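Long-range contact in putative secreted cellulose binding protein (Streptomyces coelicolor, PDB 4OY7), which cleaves the glycosidic bonds of cellulose oxidatively with a copper ion, the present chain being its AA10 lytic polysaccharide monooxygenase domain: residues A[106-114]-A[145-156]. Numbering follows the deposited sequence.
Sequences NWAAHPGDF and QQGSPGTDGGHY. With CU (copper (II) ion), chain I.
The Tyr156 ring lies between Phe114, whose edge comes T-shaped onto one face (centroids 5.2 Å apart, planes at 58°), and Gln145 CG on the opposite face. Trp107 has Gly150 laid over one face of its indole, a CH-pi contact with CA 4.1 Å from the centroid of the six-membered ring; Phe48 stacks on the same indole. In this immunoglobulin-like (E-set) beta-sandwich of the LPMO10 family, 106-114 leads from strand 99-105 of one sheet to strand 112-119 of the other and carries the copper ligand His110, while 145-156 is a hairpin whose connection runs through two successive type II turns, Ser148-Thr151 and Thr151-Gly154. Asn106 joins them: CG, set between the backbone N and the carbonyl carbon (chi1 64°), puts the amide into the hairpin, where ND2 donates to Gly147 O (3.1 Å) from above its carbonyl plane and to an in-plane lone pair of Gln145 OE1 (2.9 Å), the two amide planes nearly perpendicular. Its OD1 accepts from a water that also donates to Thr151 O, and Gly150 N donates to Asn106 O (3.3 Å). His110 NE2 binds copper at 2.4 Å, as does His1 N, part of the histidine brace. Tyr156 OH accepts from His110 N at 2.9 Å, N-H...O angle 158°.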
# COMPACT_ATOMS: atom_id res chain seq x y z
N ASN A 106 -7.35 8.26 5.63
CA ASN A 106 -8.44 9.07 5.06
C ASN A 106 -7.98 10.51 4.83
O ASN A 106 -8.69 11.45 5.18
CB ASN A 106 -9.69 9.04 5.95
CG ASN A 106 -9.47 9.67 7.30
OD1 ASN A 106 -8.34 10.03 7.64
ND2 ASN A 106 -10.52 9.77 8.09
N TRP A 107 -6.78 10.67 4.26
CA TRP A 107 -6.25 12.02 4.07
C TRP A 107 -7.26 12.90 3.31
O TRP A 107 -7.45 14.06 3.66
CB TRP A 107 -4.87 12.00 3.39
CG TRP A 107 -4.17 13.34 3.46
CD1 TRP A 107 -3.95 14.21 2.42
CD2 TRP A 107 -3.66 14.00 4.63
NE1 TRP A 107 -3.31 15.34 2.87
CE2 TRP A 107 -3.15 15.25 4.22
CE3 TRP A 107 -3.60 13.66 6.00
CZ2 TRP A 107 -2.57 16.16 5.13
CZ3 TRP A 107 -3.04 14.57 6.89
CH2 TRP A 107 -2.52 15.80 6.45
N ALA A 108 -7.87 12.36 2.25
CA ALA A 108 -9.15 12.88 1.77
C ALA A 108 -10.08 11.71 1.64
O ALA A 108 -9.70 10.68 1.13
CB ALA A 108 -9.02 13.65 0.46
N ALA A 109 -11.29 11.84 2.15
CA ALA A 109 -12.22 10.73 2.24
C ALA A 109 -13.09 10.65 1.00
O ALA A 109 -13.45 11.66 0.39
CB ALA A 109 -13.10 10.89 3.47
N HIS A 110 -13.51 9.43 0.68
CA HIS A 110 -14.33 9.15 -0.48
C HIS A 110 -15.15 7.89 -0.23
O HIS A 110 -14.67 6.96 0.42
CB HIS A 110 -13.46 8.89 -1.72
CG HIS A 110 -12.47 9.97 -2.03
ND1 HIS A 110 -12.85 11.21 -2.51
CD2 HIS A 110 -11.12 9.99 -1.95
CE1 HIS A 110 -11.77 11.95 -2.71
NE2 HIS A 110 -10.72 11.25 -2.35
N PRO A 111 -16.36 7.82 -0.81
CA PRO A 111 -17.11 6.57 -0.78
C PRO A 111 -16.53 5.51 -1.77
O PRO A 111 -15.95 5.86 -2.78
CB PRO A 111 -18.50 7.01 -1.23
CG PRO A 111 -18.24 8.13 -2.18
CD PRO A 111 -17.04 8.86 -1.61
N GLY A 112 -16.66 4.23 -1.44
CA GLY A 112 -16.16 3.15 -2.30
C GLY A 112 -15.75 1.90 -1.55
O GLY A 112 -16.05 1.74 -0.35
N ASP A 113 -15.09 1.01 -2.30
CA ASP A 113 -14.64 -0.32 -1.84
C ASP A 113 -13.14 -0.35 -1.73
O ASP A 113 -12.41 0.20 -2.59
CB ASP A 113 -14.98 -1.42 -2.86
CG ASP A 113 -16.43 -1.72 -2.98
OD1 ASP A 113 -17.22 -1.29 -2.14
OD2 ASP A 113 -16.77 -2.43 -3.96
N PHE A 114 -12.66 -1.06 -0.72
CA PHE A 114 -11.28 -1.45 -0.63
C PHE A 114 -11.14 -2.91 -1.03
O PHE A 114 -11.67 -3.81 -0.35
CB PHE A 114 -10.78 -1.22 0.79
CG PHE A 114 -10.77 0.22 1.18
CD1 PHE A 114 -11.87 0.81 1.78
CD2 PHE A 114 -9.64 0.99 0.97
CE1 PHE A 114 -11.87 2.15 2.14
CE2 PHE A 114 -9.63 2.33 1.32
CZ PHE A 114 -10.73 2.92 1.91
N GLN A 145 -14.67 5.42 9.82
CA GLN A 145 -13.47 6.24 9.98
C GLN A 145 -13.22 6.60 11.43
O GLN A 145 -14.18 6.80 12.19
CB GLN A 145 -13.58 7.52 9.14
CG GLN A 145 -13.44 7.30 7.63
CD GLN A 145 -13.84 8.53 6.84
OE1 GLN A 145 -13.21 9.58 6.94
NE2 GLN A 145 -14.91 8.42 6.05
N GLN A 146 -11.95 6.68 11.81
CA GLN A 146 -11.53 7.19 13.13
C GLN A 146 -10.60 8.37 12.85
O GLN A 146 -9.60 8.21 12.16
CB GLN A 146 -10.80 6.06 13.87
CG GLN A 146 -10.10 6.42 15.17
CD GLN A 146 -11.02 6.37 16.36
OE1 GLN A 146 -11.51 5.30 16.73
NE2 GLN A 146 -11.29 7.50 16.93
N GLY A 147 -10.94 9.55 13.37
CA GLY A 147 -10.19 10.76 13.03
C GLY A 147 -10.79 11.43 11.81
O GLY A 147 -11.27 10.77 10.88
N SER A 148 -10.80 12.76 11.81
CA SER A 148 -11.36 13.51 10.71
C SER A 148 -10.47 13.40 9.47
O SER A 148 -9.24 13.30 9.59
CB SER A 148 -11.53 14.98 11.10
OG SER A 148 -12.49 15.11 12.14
N PRO A 149 -11.08 13.42 8.28
CA PRO A 149 -10.26 13.43 7.08
C PRO A 149 -9.27 14.58 7.08
O PRO A 149 -9.58 15.67 7.57
CB PRO A 149 -11.28 13.60 5.95
CG PRO A 149 -12.55 13.05 6.51
CD PRO A 149 -12.51 13.36 7.97
N GLY A 150 -8.07 14.34 6.57
CA GLY A 150 -7.05 15.37 6.48
C GLY A 150 -6.35 15.72 7.78
O GLY A 150 -5.62 16.71 7.83
N THR A 151 -6.57 14.94 8.83
CA THR A 151 -5.85 15.10 10.11
C THR A 151 -4.84 13.98 10.28
O THR A 151 -5.05 12.86 9.79
CB THR A 151 -6.81 15.12 11.31
OG1 THR A 151 -7.49 13.87 11.44
CG2 THR A 151 -7.86 16.23 11.16
N ASP A 152 -3.73 14.28 10.94
CA ASP A 152 -2.67 13.30 11.12
C ASP A 152 -3.21 12.10 11.89
O ASP A 152 -3.85 12.27 12.92
CB ASP A 152 -1.50 13.90 11.91
CG ASP A 152 -0.65 14.86 11.09
OD1 ASP A 152 -0.56 14.71 9.84
OD2 ASP A 152 -0.05 15.77 11.72
N GLY A 153 -2.97 10.90 11.38
CA GLY A 153 -3.43 9.67 12.04
C GLY A 153 -4.84 9.22 11.66
O GLY A 153 -5.27 8.14 12.06
N GLY A 154 -5.54 10.02 10.86
CA GLY A 154 -6.91 9.69 10.48
C GLY A 154 -6.96 8.49 9.57
O GLY A 154 -6.07 8.30 8.73
N HIS A 155 -7.97 7.64 9.75
CA HIS A 155 -8.04 6.44 8.93
C HIS A 155 -9.41 5.78 8.92
O HIS A 155 -10.22 5.89 9.86
CB HIS A 155 -7.02 5.42 9.43
CG HIS A 155 -7.23 5.05 10.86
ND1 HIS A 155 -6.78 5.83 11.91
CD2 HIS A 155 -7.88 4.00 11.42
CE1 HIS A 155 -7.15 5.27 13.05
NE2 HIS A 155 -7.80 4.15 12.78
N TYR A 156 -9.64 5.08 7.81
CA TYR A 156 -10.63 4.01 7.75
C TYR A 156 -10.09 2.82 8.53
O TYR A 156 -8.89 2.67 8.71
CB TYR A 156 -10.85 3.60 6.29
CG TYR A 156 -11.44 4.69 5.41
CD1 TYR A 156 -12.82 4.87 5.30
CD2 TYR A 156 -10.61 5.52 4.66
CE1 TYR A 156 -13.34 5.85 4.48
CE2 TYR A 156 -11.13 6.51 3.84
CZ TYR A 156 -12.49 6.65 3.73
OH TYR A 156 -12.98 7.64 2.93
CU CU I . -8.45 11.91 -2.62
O HOH W 1 -6.16 11.81 7.41
O HOH W 2 -8.92 12.37 -4.28